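PDB 2OKX: rhamnosidase B from Bacillus sp., which catalyses the hydrolytic release of terminal non-reducing alpha-L-rhamnose from alpha-L-rhamnosides, as a glycoside hydrolase of family 78. Local coordinates for residues G98-Y103 with P619-S624; P142-Q147 with Y571-W576. All coordinates share one frame; numbering follows the deposited sequence.

Interaction 1. Residues G98-Y103 with P619-S624; sequences GVSNFY and PSAWSS
Two irregular loop segments, their end-to-end directions 132° apart, meet where Asn101 and Phe102 face Ala621 and Ser620, and Phe102 and Ser620 bring their CA atoms to 4.4 Å. One backbone hydrogen bond crosses the gap, from Ala621 N to Asn101 O at 3.2 Å. Beside it, Tyr103 CA makes a CH...O contact with Pro619 O at 3.3 Å. Each loop also folds on itself: Asn101 OD1 accepts from Tyr103 N in an Asx turn, and Ser620 OG from Trp622 N in an ST turn, roles suited to short side chains with an acceptor near the backbone; Ser620 OG is also hydrogen-bonded to Gln617. The small methyl of Ala621 suits a tight fit, with Ala621 CB only 3.4 Å from Ser100 CB. Most of the side-chain contact belongs to Phe102, whose CG stands anti to its carbonyl carbon (chi1 -68°), swinging the ring to Trp622. Phe102 CE2 comes to 3.2 Å from Trp622 CE3, the planes inclined at 40°, while Trp622 CB lies over one face of the phenyl ring near its rim. With an alanine at Phe102, the six-membered ring of Trp622 would probably lose its aromatic neighbour and a gap would open beside it. The whole is a buried loop-to-loop interface between the N-terminal region and the six-hairpin glycosidase domain; a glycerol beside Phe102 is consistent with a nearby pocket.

Interaction 2. Residues P142-Q147 with Y571-W576; sequences PRMACQ and YEQVFW
Gln147 lies across Glu572, and this pair is the centre of the van der Waals contact between 142-147 and 571-576. The two side chains pass at a slant, with the amide and carboxylate planes 28° apart. Gln147 bends at its second torsion (chi2 91°), which brings its amide over CG and the carboxylate of Glu572 and leaves Gln147 CD 3.7 Å from Glu572 CG. Flexible chains with methylene stems and flat polar ends suit such a crossing. Nearer the backbone, Gln147 CB meets the branched side chain of Val574, 3.8 Å from its CG2. Lighter van der Waals contacts, each a methyl against a polar atom, complete the set: Ala145 CB reaches Tyr571 O at 4.0 Å, and the slender, extended Met144 brings its CE to 4.1 Å from Gln573 NE2, the two chains crossing at about a right angle.

No clear hydrogen bond crosses between the segments; the polar ends are bonded within 571-576 or outside both. Trp576 NE1 donates to Glu572 OE2 at 2.9 Å with an N-H...O angle of 158°; OE2 lies close to the indole plane, while NE1 approaches from above the carboxylate plane. Glu572 OE1 forms a salt bridge with Arg858 and a hydrogen bond to a bound glycerol, so both carboxylate oxygens are held. Gln573 NE2 is held by the backbone oxygens of Pro569 and Arg502.

In the fold, the loop between strands 130-133 and 153-155 contributes 142-147. The loop joining helices 544-559 and 577-590 contributes 571-576, so a connection from the beta-rich N-terminal part packs against the helical glycosidase domain.

In the fold
The centres of interactions 1 and 2 lie 10 Å apart, and both join the N-terminal rhamnosidase region to the six-hairpin glycosidase domain. Along the chain the order is 98-103, 142-147, 571-576, 619-624, so interaction 2 falls wholly within the span that interaction 1 closes. Their segments also touch one another: Phe102 N probably hydrogen-bonds to Gln147 O at 3.2 Å, and Phe102 CB packs on Val574 CG2. Two loops of the beta-rich part thus meet two interhelical loops of the catalytic domain as one continuous buried interface. Glycerol, probably from the crystallisation liquor, lies beside both Phe102 and Glu572, consistent with a pocket at this junction.

Interaction 1. Residues G98-Y103 with P619-S624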
loop_
_atom_site.group_PDB
_atom_site.type_symbol
_atom_site.label_atom_id
_atom_site.label_comp_id
_atom_site.label_asym_id
_atom_site.label_seq_id
_atom_site.Cartn_x
_atom_site.Cartn_y
_atom_site.Cartn_z
ATOM N N GLY A 98 -9.655 -12.510 9.548
ATOM C CA GLY A 98 -10.077 -13.869 9.250
ATOM C C GLY A 98 -9.682 -14.266 7.838
ATOM O O GLY A 98 -10.107 -15.304 7.324
ATOM N N VAL A 99 -8.862 -13.429 7.210
ATOM C CA VAL A 99 -8.396 -13.657 5.844
ATOM C C VAL A 99 -6.979 -13.106 5.735
ATOM O O VAL A 99 -6.696 -12.016 6.234
ATOM C CB VAL A 99 -9.296 -12.918 4.825
ATOM C CG1 VAL A 99 -8.757 -13.093 3.414
ATOM C CG2 VAL A 99 -10.720 -13.435 4.918
ATOM N N SER A 100 -6.087 -13.855 5.099
ATOM C CA SER A 100 -4.707 -13.398 4.946
ATOM C C SER A 100 -4.600 -12.301 3.886
ATOM O O SER A 100 -5.422 -12.233 2.975
ATOM C CB SER A 100 -3.797 -14.569 4.548
ATOM O OG SER A 100 -3.722 -15.557 5.565
ATOM N N ASN A 101 -3.598 -11.431 4.023
ATOM C CA ASN A 101 -3.361 -10.377 3.034
ATOM C C ASN A 101 -1.858 -10.091 2.932
ATOM O O ASN A 101 -1.047 -10.886 3.411
ATOM C CB ASN A 101 -4.161 -9.095 3.348
ATOM C CG ASN A 101 -3.874 -8.523 4.731
ATOM O OD1 ASN A 101 -2.724 -8.426 5.159
ATOM N ND2 ASN A 101 -4.932 -8.115 5.427
ATOM N N PHE A 102 -1.487 -8.978 2.306
ATOM C CA PHE A 102 -0.075 -8.631 2.117
ATOM C C PHE A 102 0.638 -8.057 3.343
ATOM O O PHE A 102 1.826 -7.740 3.269
ATOM C CB PHE A 102 0.083 -7.640 0.955
ATOM C CG PHE A 102 -0.234 -8.211 -0.406
ATOM C CD1 PHE A 102 -1.147 -9.252 -0.562
ATOM C CD2 PHE A 102 0.300 -7.620 -1.551
ATOM C CE1 PHE A 102 -1.533 -9.689 -1.837
ATOM C CE2 PHE A 102 -0.077 -8.044 -2.827
ATOM C CZ PHE A 102 -1.000 -9.082 -2.971
ATOM N N TYR A 103 -0.076 -7.884 4.453
ATOM C CA TYR A 103 0.551 -7.378 5.674
ATOM C C TYR A 103 -0.013 -8.033 6.931
ATOM O O TYR A 103 0.091 -7.497 8.038
ATOM C CB TYR A 103 0.461 -5.838 5.771
ATOM C CG TYR A 103 -0.895 -5.188 5.528
ATOM C CD1 TYR A 103 -1.985 -5.439 6.368
ATOM C CD2 TYR A 103 -1.060 -4.254 4.499
ATOM C CE1 TYR A 103 -3.202 -4.771 6.191
ATOM C CE2 TYR A 103 -2.269 -3.581 4.316
ATOM C CZ TYR A 103 -3.335 -3.842 5.168
ATOM O OH TYR A 103 -4.523 -3.162 5.000
ATOM N N PRO A 619 5.548 -8.396 6.164
ATOM C CA PRO A 619 5.352 -9.839 6.369
ATOM C C PRO A 619 4.066 -10.123 5.604
ATOM O O PRO A 619 3.037 -9.498 5.871
ATOM C CB PRO A 619 5.191 -9.955 7.881
ATOM C CG PRO A 619 4.493 -8.674 8.233
ATOM C CD PRO A 619 5.222 -7.644 7.391
ATOM N N SER A 620 4.121 -11.048 4.649
ATOM C CA SER A 620 2.958 -11.307 3.808
ATOM C C SER A 620 2.590 -12.760 3.544
ATOM O O SER A 620 3.424 -13.663 3.650
ATOM C CB SER A 620 3.160 -10.600 2.464
ATOM O OG SER A 620 2.151 -10.941 1.534
ATOM N N ALA A 621 1.326 -12.963 3.179
ATOM C CA ALA A 621 0.812 -14.289 2.866
ATOM C C ALA A 621 0.948 -14.558 1.371
ATOM O O ALA A 621 0.553 -15.618 0.889
ATOM C CB ALA A 621 -0.649 -14.404 3.297
ATOM N N TRP A 622 1.485 -13.593 0.628
ATOM C CA TRP A 622 1.693 -13.792 -0.805
ATOM C C TRP A 622 3.142 -14.225 -0.975
ATOM O O TRP A 622 4.056 -13.408 -0.866
ATOM C CB TRP A 622 1.444 -12.510 -1.617
ATOM C CG TRP A 622 1.738 -12.676 -3.106
ATOM C CD1 TRP A 622 1.812 -13.858 -3.802
ATOM C CD2 TRP A 622 1.951 -11.633 -4.074
ATOM N NE1 TRP A 622 2.053 -13.614 -5.134
ATOM C CE2 TRP A 622 2.144 -12.259 -5.330
ATOM C CE3 TRP A 622 1.997 -10.233 -4.004
ATOM C CZ2 TRP A 622 2.377 -11.532 -6.507
ATOM C CZ3 TRP A 622 2.227 -9.507 -5.175
ATOM C CH2 TRP A 622 2.415 -10.160 -6.409
ATOM N N SER A 623 3.343 -15.516 -1.216
ATOM C CA SER A 623 4.682 -16.056 -1.401
ATOM C C SER A 623 5.116 -15.678 -2.806
ATOM O O SER A 623 4.839 -16.392 -3.773
ATOM C CB SER A 623 4.665 -17.579 -1.234
ATOM O OG SER A 623 5.978 -18.111 -1.273
ATOM N N SER A 624 5.789 -14.537 -2.907
ATOM C CA SER A 624 6.248 -14.015 -4.184
ATOM C C SER A 624 7.692 -13.556 -4.072
ATOM O O SER A 624 8.102 -13.008 -3.047
ATOM C CB SER A 624 5.364 -12.839 -4.607
ATOM O OG SER A 624 5.847 -12.229 -5.788
#

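Interaction 2. Residues P142-Q147 with Y571-W576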
loop_
_atom_site.group_PDB
_atom_site.type_symbol
_atom_site.label_atom_id
_atom_site.label_comp_id
_atom_site.label_asym_id
_atom_site.label_seq_id
_atom_site.Cartn_x
_atom_site.Cartn_y
_atom_site.Cartn_z
ATOM N N PRO A 142 -17.536 -5.154 1.930
ATOM C CA PRO A 142 -16.541 -5.437 0.889
ATOM C C PRO A 142 -15.095 -5.642 1.326
ATOM O O PRO A 142 -14.598 -4.971 2.234
ATOM C CB PRO A 142 -16.666 -4.234 -0.051
ATOM C CG PRO A 142 -18.066 -3.757 0.167
ATOM C CD PRO A 142 -18.206 -3.869 1.661
ATOM N N ARG A 143 -14.427 -6.587 0.668
ATOM C CA ARG A 143 -13.018 -6.822 0.920
ATOM C C ARG A 143 -12.439 -5.563 0.281
ATOM O O ARG A 143 -12.834 -5.187 -0.824
ATOM C CB ARG A 143 -12.537 -8.074 0.177
ATOM C CG ARG A 143 -11.035 -8.322 0.260
ATOM C CD ARG A 143 -10.579 -8.663 1.671
ATOM N NE ARG A 143 -9.123 -8.598 1.777
ATOM C CZ ARG A 143 -8.283 -9.495 1.268
ATOM N NH1 ARG A 143 -8.741 -10.556 0.615
ATOM N NH2 ARG A 143 -6.975 -9.311 1.383
ATOM N N MET A 144 -11.525 -4.903 0.975
ATOM C CA MET A 144 -10.944 -3.663 0.469
ATOM C C MET A 144 -10.100 -3.846 -0.786
ATOM O O MET A 144 -10.296 -3.150 -1.783
ATOM C CB MET A 144 -10.107 -3.013 1.565
ATOM C CG MET A 144 -9.694 -1.579 1.287
ATOM S SD MET A 144 -9.068 -0.856 2.809
ATOM C CE MET A 144 -8.092 0.547 2.169
ATOM N N ALA A 145 -9.161 -4.782 -0.731
ATOM C CA ALA A 145 -8.276 -5.051 -1.856
ATOM C C ALA A 145 -7.556 -6.362 -1.598
ATOM O O ALA A 145 -7.534 -6.851 -0.463
ATOM C CB ALA A 145 -7.256 -3.916 -2.003
ATOM N N CYS A 146 -6.955 -6.932 -2.635
ATOM C CA CYS A 146 -6.240 -8.188 -2.453
ATOM C C CYS A 146 -5.122 -8.013 -1.431
ATOM O O CYS A 146 -4.733 -8.968 -0.759
ATOM C CB CYS A 146 -5.664 -8.689 -3.786
ATOM S SG CYS A 146 -4.384 -7.641 -4.545
ATOM N N GLN A 147 -4.630 -6.783 -1.292
ATOM C CA GLN A 147 -3.537 -6.497 -0.367
ATOM C C GLN A 147 -3.965 -6.131 1.047
ATOM O O GLN A 147 -3.192 -6.295 1.992
ATOM C CB GLN A 147 -2.667 -5.336 -0.890
ATOM C CG GLN A 147 -2.177 -5.461 -2.334
ATOM C CD GLN A 147 -3.126 -4.826 -3.329
ATOM O OE1 GLN A 147 -4.255 -4.472 -2.986
ATOM N NE2 GLN A 147 -2.676 -4.684 -4.575
ATOM N N TYR A 571 -3.816 2.218 -2.758
ATOM C CA TYR A 571 -4.052 0.839 -3.174
ATOM C C TYR A 571 -3.537 -0.290 -2.290
ATOM O O TYR A 571 -4.269 -1.253 -2.044
ATOM C CB TYR A 571 -3.525 0.600 -4.597
ATOM C CG TYR A 571 -4.206 1.439 -5.657
ATOM C CD1 TYR A 571 -3.762 2.728 -5.946
ATOM C CD2 TYR A 571 -5.335 0.964 -6.327
ATOM C CE1 TYR A 571 -4.426 3.528 -6.872
ATOM C CE2 TYR A 571 -6.010 1.755 -7.252
ATOM C CZ TYR A 571 -5.555 3.035 -7.518
ATOM O OH TYR A 571 -6.246 3.840 -8.394
ATOM N N GLU A 572 -2.307 -0.185 -1.789
ATOM C CA GLU A 572 -1.750 -1.295 -1.023
ATOM C C GLU A 572 -1.325 -1.117 0.438
ATOM O O GLU A 572 -1.683 -1.947 1.280
ATOM C CB GLU A 572 -0.585 -1.893 -1.823
ATOM C CG GLU A 572 -0.853 -1.914 -3.333
ATOM C CD GLU A 572 0.080 -2.833 -4.103
ATOM O OE1 GLU A 572 0.151 -2.702 -5.345
ATOM O OE2 GLU A 572 0.729 -3.694 -3.476
ATOM N N GLN A 573 -0.564 -0.065 0.744
ATOM C CA GLN A 573 -0.090 0.155 2.113
ATOM C C GLN A 573 0.766 -1.053 2.514
ATOM O O GLN A 573 0.787 -1.468 3.678
ATOM C CB GLN A 573 -1.275 0.306 3.077
ATOM C CG GLN A 573 -2.083 1.593 2.885
ATOM C CD GLN A 573 -3.429 1.568 3.602
ATOM O OE1 GLN A 573 -3.559 1.012 4.691
ATOM N NE2 GLN A 573 -4.432 2.194 2.993
ATOM N N VAL A 574 1.474 -1.599 1.529
ATOM C CA VAL A 574 2.326 -2.773 1.716
ATOM C C VAL A 574 3.819 -2.458 1.750
ATOM O O VAL A 574 4.306 -1.625 0.984
ATOM C CB VAL A 574 2.082 -3.801 0.578
ATOM C CG1 VAL A 574 3.094 -4.944 0.661
ATOM C CG2 VAL A 574 0.665 -4.352 0.673
ATOM N N PHE A 575 4.545 -3.132 2.638
ATOM C CA PHE A 575 5.981 -2.937 2.706
ATOM C C PHE A 575 6.635 -3.756 1.598
ATOM O O PHE A 575 6.899 -4.953 1.761
ATOM C CB PHE A 575 6.534 -3.360 4.076
ATOM C CG PHE A 575 8.036 -3.534 4.107
ATOM C CD1 PHE A 575 8.866 -2.764 3.292
ATOM C CD2 PHE A 575 8.618 -4.475 4.950
ATOM C CE1 PHE A 575 10.255 -2.934 3.318
ATOM C CE2 PHE A 575 10.002 -4.654 4.987
ATOM C CZ PHE A 575 10.822 -3.883 4.167
ATOM N N TRP A 576 6.865 -3.110 0.460
ATOM C CA TRP A 576 7.524 -3.759 -0.659
ATOM C C TRP A 576 9.011 -3.485 -0.485
ATOM O O TRP A 576 9.433 -2.336 -0.340
ATOM C CB TRP A 576 7.026 -3.196 -1.987
ATOM C CG TRP A 576 5.731 -3.800 -2.454
ATOM C CD1 TRP A 576 4.464 -3.365 -2.175
ATOM C CD2 TRP A 576 5.586 -4.914 -3.342
ATOM N NE1 TRP A 576 3.539 -4.134 -2.851
ATOM C CE2 TRP A 576 4.203 -5.089 -3.575
ATOM C CE3 TRP A 576 6.493 -5.777 -3.974
ATOM C CZ2 TRP A 576 3.706 -6.091 -4.416
ATOM C CZ3 TRP A 576 5.997 -6.776 -4.811
ATOM C CH2 TRP A 576 4.616 -6.922 -5.024
#